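Local coordinates for EH1AB1 (Metagenome, PDB 6I8F), which probably hydrolyses carboxylic esters, as an alpha/beta-hydrolase-fold ester hydrolase found in the metagenome of Lake Arreo, at residues A[18-23]-A[307-312]. Numbering follows the deposited sequence.
Sequences PETRNL and RFLSQG
Leu23 CD1 lies over one face of the Phe308 ring, 4.1 Å from the ring centroid and close enough to its normal to meet the criterion for a CH-pi contact; the opposite face is backed by Arg307 CG. The second flat group, the Glu19 carboxylate, accepts hydrogen bonds from two successive backbone N-H groups on its syn sides. Ser310 N reaches Glu19 OE1 at 2.9 Å, tilted from the carboxylate plane and bent (138° at the hydrogen); Gln311 N meets the syn lone pair of Glu19 OE2 at 3.0 Å, much straighter at 163°. A chi1 of 66° tucks CG between the backbone N and carbonyl carbon, and the chain then runs extended to these amides. With an alanine here, both N-H groups would probably lose their shared acceptor, and helix 18-32 its polar link to helix 310-327. Leu23 CD2 reaches Leu309 CD1 at 3.9 Å, while Leu309 packs against the Glu19 backbone, with CD2 3.5 Å from Glu19 O. The side chain of Gln311 turns elsewhere: its OE1 takes a hydrogen bond from NZ of Lys289 of the second subunit. A carboxylate from N-terminal helix 18-32 thus holds the start of C-terminal helix 310-327, whose end probably favours the negative charge, within the alpha/beta-hydrolase fold.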
# COMPACT_ATOMS: atom_id res chain seq x y z
N PRO A 18 5.77 -16.68 14.85
CA PRO A 18 6.14 -18.09 14.94
C PRO A 18 6.94 -18.62 13.74
O PRO A 18 8.00 -19.23 13.93
CB PRO A 18 4.79 -18.80 15.06
CG PRO A 18 3.91 -17.79 15.76
CD PRO A 18 4.37 -16.44 15.24
N GLU A 19 6.45 -18.40 12.51
CA GLU A 19 7.12 -18.93 11.29
C GLU A 19 8.54 -18.35 11.18
O GLU A 19 9.46 -19.02 10.72
CB GLU A 19 6.29 -18.67 10.03
CG GLU A 19 6.14 -17.19 9.64
CD GLU A 19 5.46 -16.95 8.30
OE1 GLU A 19 4.78 -17.89 7.82
OE2 GLU A 19 5.64 -15.85 7.71
N THR A 20 8.71 -17.10 11.60
CA THR A 20 10.00 -16.44 11.56
C THR A 20 10.96 -17.11 12.55
O THR A 20 12.06 -17.51 12.19
CB THR A 20 9.88 -14.93 11.85
OG1 THR A 20 8.82 -14.38 11.07
CG2 THR A 20 11.17 -14.20 11.56
N ARG A 21 10.54 -17.20 13.81
CA ARG A 21 11.27 -17.92 14.88
C ARG A 21 11.65 -19.33 14.40
O ARG A 21 12.80 -19.74 14.55
CB ARG A 21 10.43 -17.98 16.16
CG ARG A 21 11.11 -17.38 17.38
CD ARG A 21 10.17 -17.15 18.56
NE ARG A 21 9.00 -16.34 18.24
CZ ARG A 21 7.74 -16.72 18.44
NH1 ARG A 21 7.48 -17.91 18.95
NH2 ARG A 21 6.75 -15.90 18.15
N ASN A 22 10.68 -20.05 13.83
CA ASN A 22 10.90 -21.41 13.34
C ASN A 22 12.03 -21.41 12.31
O ASN A 22 12.91 -22.27 12.38
CB ASN A 22 9.63 -22.04 12.77
CG ASN A 22 8.64 -22.44 13.85
OD1 ASN A 22 9.00 -22.51 15.03
ND2 ASN A 22 7.40 -22.70 13.46
N LEU A 23 12.02 -20.45 11.38
CA LEU A 23 13.07 -20.40 10.36
C LEU A 23 14.44 -20.11 11.00
O LEU A 23 15.46 -20.67 10.59
CB LEU A 23 12.77 -19.35 9.28
CG LEU A 23 13.83 -19.26 8.19
CD1 LEU A 23 13.96 -20.59 7.45
CD2 LEU A 23 13.55 -18.14 7.20
N ARG A 307 8.99 -20.45 0.77
CA ARG A 307 8.81 -21.85 1.20
C ARG A 307 8.55 -21.90 2.71
O ARG A 307 7.72 -22.68 3.18
CB ARG A 307 10.04 -22.69 0.89
CG ARG A 307 9.97 -24.10 1.44
CD ARG A 307 11.18 -24.89 1.00
NE ARG A 307 11.22 -26.16 1.70
CZ ARG A 307 12.16 -27.08 1.54
NH1 ARG A 307 13.16 -26.87 0.69
NH2 ARG A 307 12.08 -28.21 2.23
N PHE A 308 9.26 -21.03 3.45
CA PHE A 308 9.29 -21.04 4.90
C PHE A 308 8.40 -19.95 5.50
O PHE A 308 7.89 -20.16 6.60
CB PHE A 308 10.72 -20.83 5.39
CG PHE A 308 11.66 -21.91 4.92
CD1 PHE A 308 11.59 -23.18 5.48
CD2 PHE A 308 12.55 -21.68 3.90
CE1 PHE A 308 12.45 -24.18 5.06
CE2 PHE A 308 13.39 -22.70 3.46
CZ PHE A 308 13.34 -23.94 4.04
N LEU A 309 8.27 -18.80 4.82
CA LEU A 309 7.58 -17.63 5.39
C LEU A 309 6.38 -17.26 4.50
O LEU A 309 6.51 -16.66 3.43
CB LEU A 309 8.56 -16.47 5.53
CG LEU A 309 9.82 -16.74 6.36
CD1 LEU A 309 10.73 -15.53 6.40
CD2 LEU A 309 9.47 -17.19 7.77
N SER A 310 5.18 -17.61 5.00
CA SER A 310 3.91 -17.24 4.40
C SER A 310 3.78 -15.72 4.23
O SER A 310 3.08 -15.27 3.33
CB SER A 310 2.78 -17.74 5.24
OG SER A 310 2.67 -19.13 5.07
N GLN A 311 4.37 -14.95 5.16
CA GLN A 311 4.28 -13.50 5.12
C GLN A 311 4.85 -13.04 3.77
O GLN A 311 4.40 -12.05 3.19
CB GLN A 311 5.03 -12.87 6.30
CG GLN A 311 4.27 -12.92 7.62
CD GLN A 311 3.03 -12.06 7.59
OE1 GLN A 311 3.09 -10.84 7.45
NE2 GLN A 311 1.88 -12.70 7.68
N GLY A 312 5.84 -13.80 3.27
CA GLY A 312 6.46 -13.52 1.99
C GLY A 312 5.47 -13.57 0.84
O GLY A 312 5.53 -12.75 -0.07